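Local structure of aerobactin synthase IucA (Klebsiella pneumoniae subsp. pneumoniae, 5JM8) at residues T33-T38 with A49-V54. The protein probably catalyses an ATP-dependent ligation step in the assembly of the siderophore aerobactin, as a member of the NIS synthetase family. Residues are numbered along the deposited sequence; the frame is centred on the assembly and turned at random.
Sequences TEYQPT and ALHFRV
Tyr-35 OH comes to the edge of the His-51 imidazole, near the plane of that ring, while one face of the Tyr-35 ring lies over Thr-33, whose CB sits 3.8 Å above the ring plane and toward the rim. At 4.4 Å between Tyr-35 OH and His-51 ND1 this is a loose approach with no bond implied; ND1 is hydrogen-bonded to Gln-39 OE1. A long phenol suits an exposed position from which its end approaches strand 49-54. In Thr-33, chi1 of 60° sets OG1 between the backbone N and the carbonyl carbon, facing Tyr-35 O at 2.9 Å and Gln-39 N; this small branched side chain can thus bridge two backbone atoms with OG1 while CB lies against the tyrosine ring. A cis peptide precedes Pro-37, as proline readily allows, in the connection between strands 31-32 and 39-43 of an antiparallel sheet with sequential, meander order. Thr-38 then leads into strand 39-43, and its carbonyl O accepts a nearly straight bond from Val-54 N (3.3 Å, 169°), continuing the pairing with strand 49-54. Val-54, beta-branched and favourable in a strand, brings CB to 3.8 Å from Thr-38 O and also packs on Leu-40 and Phe-65. Arg-53, exposed, reaches instead to a salt bridge with Glu-66.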
loop_
_atom_site.group_PDB
_atom_site.type_symbol
_atom_site.label_atom_id
_atom_site.label_comp_id
_atom_site.label_asym_id
_atom_site.label_seq_id
_atom_site.Cartn_x
_atom_site.Cartn_y
_atom_site.Cartn_z
ATOM N N THR A 33 -40.583 38.046 3.856
ATOM C CA THR A 33 -41.423 38.802 2.936
ATOM C C THR A 33 -42.516 37.928 2.326
ATOM O O THR A 33 -42.275 36.778 1.958
ATOM C CB THR A 33 -40.589 39.416 1.806
ATOM O OG1 THR A 33 -39.934 38.375 1.069
ATOM C CG2 THR A 33 -39.547 40.362 2.379
ATOM N N GLU A 34 -43.722 38.478 2.235
ATOM C CA GLU A 34 -44.853 37.750 1.675
ATOM C C GLU A 34 -44.696 37.588 0.171
ATOM O O GLU A 34 -45.387 36.785 -0.454
ATOM C CB GLU A 34 -46.165 38.467 1.993
ATOM N N TYR A 35 -43.779 38.355 -0.405
ATOM C CA TYR A 35 -43.525 38.296 -1.838
ATOM C C TYR A 35 -42.214 37.576 -2.131
ATOM O O TYR A 35 -41.393 37.371 -1.238
ATOM C CB TYR A 35 -43.504 39.703 -2.440
ATOM C CG TYR A 35 -42.345 40.560 -1.978
ATOM C CD1 TYR A 35 -41.098 40.457 -2.577
ATOM C CD2 TYR A 35 -42.502 41.475 -0.947
ATOM C CE1 TYR A 35 -40.038 41.238 -2.159
ATOM C CE2 TYR A 35 -41.449 42.260 -0.522
ATOM C CZ TYR A 35 -40.219 42.138 -1.132
ATOM O OH TYR A 35 -39.168 42.920 -0.711
ATOM N N GLN A 36 -42.027 37.194 -3.390
ATOM C CA GLN A 36 -40.819 36.501 -3.811
ATOM C C GLN A 36 -40.148 37.267 -4.959
ATOM O O GLN A 36 -40.820 38.066 -5.607
ATOM C CB GLN A 36 -41.142 35.070 -4.244
ATOM N N PRO A 37 -38.796 37.051 -5.250
ATOM C CA PRO A 37 -38.086 36.063 -4.410
ATOM C C PRO A 37 -38.107 36.423 -2.929
ATOM O O PRO A 37 -37.918 37.582 -2.564
ATOM C CB PRO A 37 -36.646 36.089 -4.942
ATOM C CG PRO A 37 -36.482 37.428 -5.551
ATOM C CD PRO A 37 -37.780 37.592 -6.264
ATOM N N THR A 38 -38.339 35.420 -2.091
ATOM C CA THR A 38 -38.395 35.608 -0.648
ATOM C C THR A 38 -37.116 36.216 -0.090
ATOM O O THR A 38 -36.014 35.870 -0.510
ATOM C CB THR A 38 -38.648 34.274 0.077
ATOM O OG1 THR A 38 -39.876 33.698 -0.385
ATOM C CG2 THR A 38 -38.724 34.490 1.577
ATOM N N ALA A 49 -33.685 48.669 7.564
ATOM C CA ALA A 49 -33.573 47.227 7.747
ATOM C C ALA A 49 -32.640 46.602 6.715
ATOM O O ALA A 49 -32.379 47.189 5.665
ATOM C CB ALA A 49 -34.945 46.585 7.667
ATOM N N LEU A 50 -32.149 45.404 7.025
ATOM C CA LEU A 50 -31.293 44.648 6.116
ATOM C C LEU A 50 -32.101 43.555 5.434
ATOM O O LEU A 50 -32.771 42.771 6.098
ATOM C CB LEU A 50 -30.110 44.041 6.871
ATOM C CG LEU A 50 -29.083 45.047 7.400
ATOM C CD1 LEU A 50 -28.136 44.386 8.389
ATOM C CD2 LEU A 50 -28.302 45.683 6.255
ATOM N N HIS A 51 -32.025 43.513 4.107
ATOM C CA HIS A 51 -32.756 42.527 3.316
ATOM C C HIS A 51 -31.839 41.477 2.694
ATOM O O HIS A 51 -31.035 41.791 1.817
ATOM C CB HIS A 51 -33.543 43.227 2.212
ATOM C CG HIS A 51 -34.742 43.978 2.702
ATOM N ND1 HIS A 51 -35.996 43.783 2.172
ATOM C CD2 HIS A 51 -34.881 44.912 3.674
ATOM C CE1 HIS A 51 -36.860 44.568 2.790
ATOM N NE2 HIS A 51 -36.211 45.264 3.706
ATOM N N PHE A 52 -31.982 40.233 3.144
ATOM C CA PHE A 52 -31.169 39.123 2.653
ATOM C C PHE A 52 -31.953 38.219 1.706
ATOM O O PHE A 52 -32.961 37.629 2.093
ATOM C CB PHE A 52 -30.639 38.291 3.824
ATOM C CG PHE A 52 -29.726 39.051 4.746
ATOM C CD1 PHE A 52 -28.380 39.183 4.451
ATOM C CD2 PHE A 52 -30.214 39.629 5.904
ATOM C CE1 PHE A 52 -27.537 39.879 5.297
ATOM C CE2 PHE A 52 -29.373 40.327 6.753
ATOM C CZ PHE A 52 -28.035 40.452 6.449
ATOM N N ARG A 53 -31.479 38.104 0.468
ATOM C CA ARG A 53 -32.067 37.175 -0.488
ATOM C C ARG A 53 -31.848 35.750 -0.000
ATOM O O ARG A 53 -30.714 35.341 0.243
ATOM C CB ARG A 53 -31.457 37.361 -1.878
ATOM C CG ARG A 53 -31.679 38.735 -2.480
ATOM C CD ARG A 53 -30.951 38.877 -3.807
ATOM N NE ARG A 53 -31.443 37.929 -4.803
ATOM C CZ ARG A 53 -30.906 37.758 -6.007
ATOM N NH1 ARG A 53 -29.848 38.467 -6.378
ATOM N NH2 ARG A 53 -31.428 36.869 -6.842
ATOM N N VAL A 54 -32.937 35.002 0.147
ATOM C CA VAL A 54 -32.872 33.639 0.665
ATOM C C VAL A 54 -32.878 32.606 -0.461
ATOM O O VAL A 54 -33.857 32.480 -1.196
ATOM C CB VAL A 54 -34.050 33.354 1.614
ATOM C CG1 VAL A 54 -33.957 31.944 2.175
ATOM C CG2 VAL A 54 -34.080 34.373 2.745
#